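Local coordinates for predicted protein (Acinetobacter sp. RUH2624, PDB 4MEA) that hydrolyses epoxides as a secreted alpha/beta hydrolase of the Cif family and probably acts as a virulence factor, at residues A192-A197 and S231-L236. Sequence-based numbering, arbitrary orientation.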
ATOM      1  N   ALA A 192      -4.721  -5.449   7.110  1.00  8.22           N
ATOM      2  CA  ALA A 192      -5.750  -5.311   6.079  1.00 10.48           C
ATOM      3  C   ALA A 192      -6.985  -6.106   6.498  1.00 11.02           C
ATOM      4  O   ALA A 192      -8.109  -5.612   6.442  1.00  4.20           O
ATOM      5  CB  ALA A 192      -5.244  -5.791   4.723  1.00  6.71           C
ATOM      6  N   GLU A 193      -6.769  -7.341   6.922  1.00  4.61           N
ATOM      7  CA  GLU A 193      -7.882  -8.172   7.381  1.00  6.13           C
ATOM      8  C   GLU A 193      -8.716  -7.451   8.443  1.00 10.51           C
ATOM      9  O   GLU A 193      -9.941  -7.350   8.327  1.00  8.58           O
ATOM     10  CB  GLU A 193      -7.372  -9.496   7.945  1.00  6.49           C
ATOM     11  CG  GLU A 193      -8.458 -10.283   8.680  1.00  8.88           C
ATOM     12  CD  GLU A 193      -7.898 -11.452   9.457  1.00 13.82           C
ATOM     13  OE1 GLU A 193      -6.753 -11.878   9.163  1.00 10.11           O
ATOM     14  OE2 GLU A 193      -8.606 -11.939  10.367  1.00 13.46           O
ATOM     15  N   LYS A 194      -8.046  -6.954   9.479  1.00  8.60           N
ATOM     16  CA  LYS A 194      -8.726  -6.290  10.591  1.00  9.65           C
ATOM     17  C   LYS A 194      -9.385  -4.962  10.195  1.00 12.31           C
ATOM     18  O   LYS A 194     -10.532  -4.687  10.578  1.00  7.54           O
ATOM     19  CB  LYS A 194      -7.758  -6.082  11.761  1.00  5.49           C
ATOM     20  CG  LYS A 194      -7.450  -7.350  12.570  1.00 11.28           C
ATOM     21  CD  LYS A 194      -6.552  -7.003  13.750  1.00  6.58           C
ATOM     22  CE  LYS A 194      -6.388  -8.159  14.713  1.00  9.98           C
ATOM     23  NZ  LYS A 194      -5.574  -7.736  15.867  1.00 10.83           N
ATOM     24  N   GLN A 195      -8.670  -4.135   9.433  1.00  5.84           N
ATOM     25  CA  GLN A 195      -9.214  -2.834   9.055  1.00  5.71           C
ATOM     26  C   GLN A 195     -10.402  -2.984   8.110  1.00  8.42           C
ATOM     27  O   GLN A 195     -11.421  -2.306   8.260  1.00 11.25           O
ATOM     28  CB  GLN A 195      -8.143  -1.954   8.418  1.00  3.90           C
ATOM     29  CG  GLN A 195      -7.100  -1.453   9.413  1.00  5.60           C
ATOM     30  CD  GLN A 195      -6.168  -0.434   8.806  1.00 10.17           C
ATOM     31  OE1 GLN A 195      -5.757  -0.558   7.657  1.00 11.05           O
ATOM     32  NE2 GLN A 195      -5.839   0.588   9.574  1.00  6.99           N
ATOM     33  N   ILE A 196     -10.258  -3.868   7.129  1.00  8.66           N
ATOM     34  CA  ILE A 196     -11.308  -4.063   6.137  1.00  7.39           C
ATOM     35  C   ILE A 196     -12.534  -4.740   6.754  1.00  8.72           C
ATOM     36  O   ILE A 196     -13.670  -4.382   6.427  1.00  9.02           O
ATOM     37  CB  ILE A 196     -10.780  -4.799   4.886  1.00  9.73           C
ATOM     38  CG1 ILE A 196      -9.772  -3.896   4.155  1.00  8.20           C
ATOM     39  CG2 ILE A 196     -11.929  -5.152   3.951  1.00  8.24           C
ATOM     40  CD1 ILE A 196      -8.980  -4.580   3.034  1.00  9.32           C
ATOM     41  N   ALA A 197     -12.321  -5.690   7.666  1.00  6.09           N
ATOM     42  CA  ALA A 197     -13.454  -6.341   8.329  1.00  8.03           C
ATOM     43  C   ALA A 197     -14.325  -5.331   9.069  1.00 11.71           C
ATOM     44  O   ALA A 197     -15.532  -5.539   9.227  1.00 11.94           O
ATOM     45  CB  ALA A 197     -12.981  -7.455   9.297  1.00  5.17           C
ATOM     46  N   SER A 231     -16.911 -10.184   3.452  1.00 12.25           N
ATOM     47  CA  SER A 231     -17.382  -9.324   4.528  1.00 11.49           C
ATOM     48  C   SER A 231     -17.047  -9.837   5.925  1.00 12.13           C
ATOM     49  O   SER A 231     -17.457  -9.227   6.912  1.00 19.09           O
ATOM     50  CB  SER A 231     -18.888  -9.085   4.401  1.00  7.06           C
ATOM     51  OG  SER A 231     -19.614 -10.309   4.503  1.00 11.43           O
ATOM     52  N   THR A 232     -16.311 -10.943   6.014  1.00  9.60           N
ATOM     53  CA  THR A 232     -15.918 -11.499   7.306  1.00 13.43           C
ATOM     54  C   THR A 232     -14.407 -11.702   7.405  1.00 19.37           C
ATOM     55  O   THR A 232     -13.732 -11.861   6.383  1.00 13.82           O
ATOM     56  CB  THR A 232     -16.646 -12.838   7.585  1.00 13.17           C
ATOM     57  OG1 THR A 232     -16.473 -13.711   6.467  1.00 14.13           O
ATOM     58  CG2 THR A 232     -18.144 -12.603   7.780  1.00 14.66           C
ATOM     59  N   ARG A 233     -13.880 -11.694   8.633  1.00 12.17           N
ATOM     60  CA  ARG A 233     -12.443 -11.893   8.847  1.00 10.21           C
ATOM     61  C   ARG A 233     -11.925 -13.183   8.213  1.00 16.12           C
ATOM     62  O   ARG A 233     -10.810 -13.217   7.677  1.00 13.81           O
ATOM     63  CB  ARG A 233     -12.087 -11.905  10.342  1.00 16.22           C
ATOM     64  CG  ARG A 233     -12.536 -10.700  11.153  1.00 20.19           C
ATOM     65  CD  ARG A 233     -11.387  -9.798  11.590  1.00 25.64           C
ATOM     66  NE  ARG A 233     -10.147 -10.480  11.982  1.00 19.96           N
ATOM     67  CZ  ARG A 233      -9.663 -10.540  13.224  1.00 17.93           C
ATOM     68  NH1 ARG A 233     -10.317  -9.989  14.235  1.00 19.31           N
ATOM     69  NH2 ARG A 233      -8.511 -11.154  13.461  1.00 16.11           N
ATOM     70  N   ASP A 234     -12.704 -14.261   8.296  1.00 11.36           N
ATOM     71  CA  ASP A 234     -12.207 -15.536   7.773  1.00 17.51           C
ATOM     72  C   ASP A 234     -12.008 -15.469   6.261  1.00 18.87           C
ATOM     73  O   ASP A 234     -11.020 -15.982   5.743  1.00 19.60           O
ATOM     74  CB  ASP A 234     -13.106 -16.717   8.160  1.00 21.72           C
ATOM     75  CG  ASP A 234     -14.457 -16.676   7.466  1.00 42.78           C
ATOM     76  OD1 ASP A 234     -15.098 -15.603   7.485  1.00 51.10           O
ATOM     77  OD2 ASP A 234     -14.879 -17.713   6.900  1.00 39.43           O
ATOM     78  N   LYS A 235     -12.936 -14.829   5.558  1.00  7.85           N
ATOM     79  CA  LYS A 235     -12.811 -14.694   4.108  1.00 14.01           C
ATOM     80  C   LYS A 235     -11.669 -13.734   3.735  1.00 11.88           C
ATOM     81  O   LYS A 235     -10.927 -13.973   2.788  1.00 15.84           O
ATOM     82  CB  LYS A 235     -14.138 -14.246   3.496  1.00 13.04           C
ATOM     83  CG  LYS A 235     -15.237 -15.314   3.573  1.00  9.94           C
ATOM     84  CD  LYS A 235     -14.908 -16.498   2.647  1.00  7.17           C
ATOM     85  CE  LYS A 235     -15.642 -17.780   3.081  1.00 13.38           C
ATOM     86  NZ  LYS A 235     -15.300 -18.936   2.195  1.00 11.23           N
ATOM     87  N   LEU A 236     -11.532 -12.648   4.484  1.00  8.92           N
ATOM     88  CA  LEU A 236     -10.440 -11.706   4.254  1.00 13.59           C
ATOM     89  C   LEU A 236      -9.099 -12.335   4.589  1.00 11.39           C
ATOM     90  O   LEU A 236      -8.126 -12.152   3.861  1.00 10.90           O
ATOM     91  CB  LEU A 236     -10.648 -10.431   5.072  1.00  8.55           C
ATOM     92  CG  LEU A 236     -11.830  -9.590   4.588  1.00 10.71           C
ATOM     93  CD1 LEU A 236     -12.185  -8.531   5.615  1.00  5.19           C
ATOM     94  CD2 LEU A 236     -11.516  -8.955   3.219  1.00  8.45           C
TER
HETATM   95  O   HOH W   1     -17.189  -7.447   8.949  1.00 20.25           O
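R233 and E193 form a salt bridge between two helices, 191-198 and 233-244, of the helical region inserted between strands 151-157 and 267-272 of the alpha/beta hydrolase sheet, the position of the cap in this family. R233 NE donates to E193 OE2 at 2.7 Å, nearly straight at 166°. The oxygen lies close to the guanidinium plane; E193 OE2 takes the bond on its anti side, with R233 NE 31° out of the carboxylate plane. R233 NH2 adds a weak second bond to E193 OE2, at 3.2 Å. E193 reaches across with CG anti to its N (chi1 169°) and the rest of the chain extended, whereas R233 bends at chi2 and chi3 to lay its head along helix 191-198. K194 CG sits over the centre of one guanidinium face of R233, 3.9 Å above the plane, and A197 CB packs against R233 CD at 3.6 Å. The K194 amine continues past the arginine to S8 OG of the second subunit, so this flank of the contact also meets the dimer partner. Beside the ion pair, L236 sends its CB toward helix 191-198: its CD1 rests on the backbone N of A197 and, at 3.8 Å, on I196 CG2. F204 of helix 200-211 touches both I196 and L236, extending this apolar layer. At the start of helix 233-244, T232 OG1 donates to D234 OD1 and K235 NZ bonds to the carbonyls of G94 and G96. Between the backbones a water donates to A197 O and, at 2.7 Å, to S231 O.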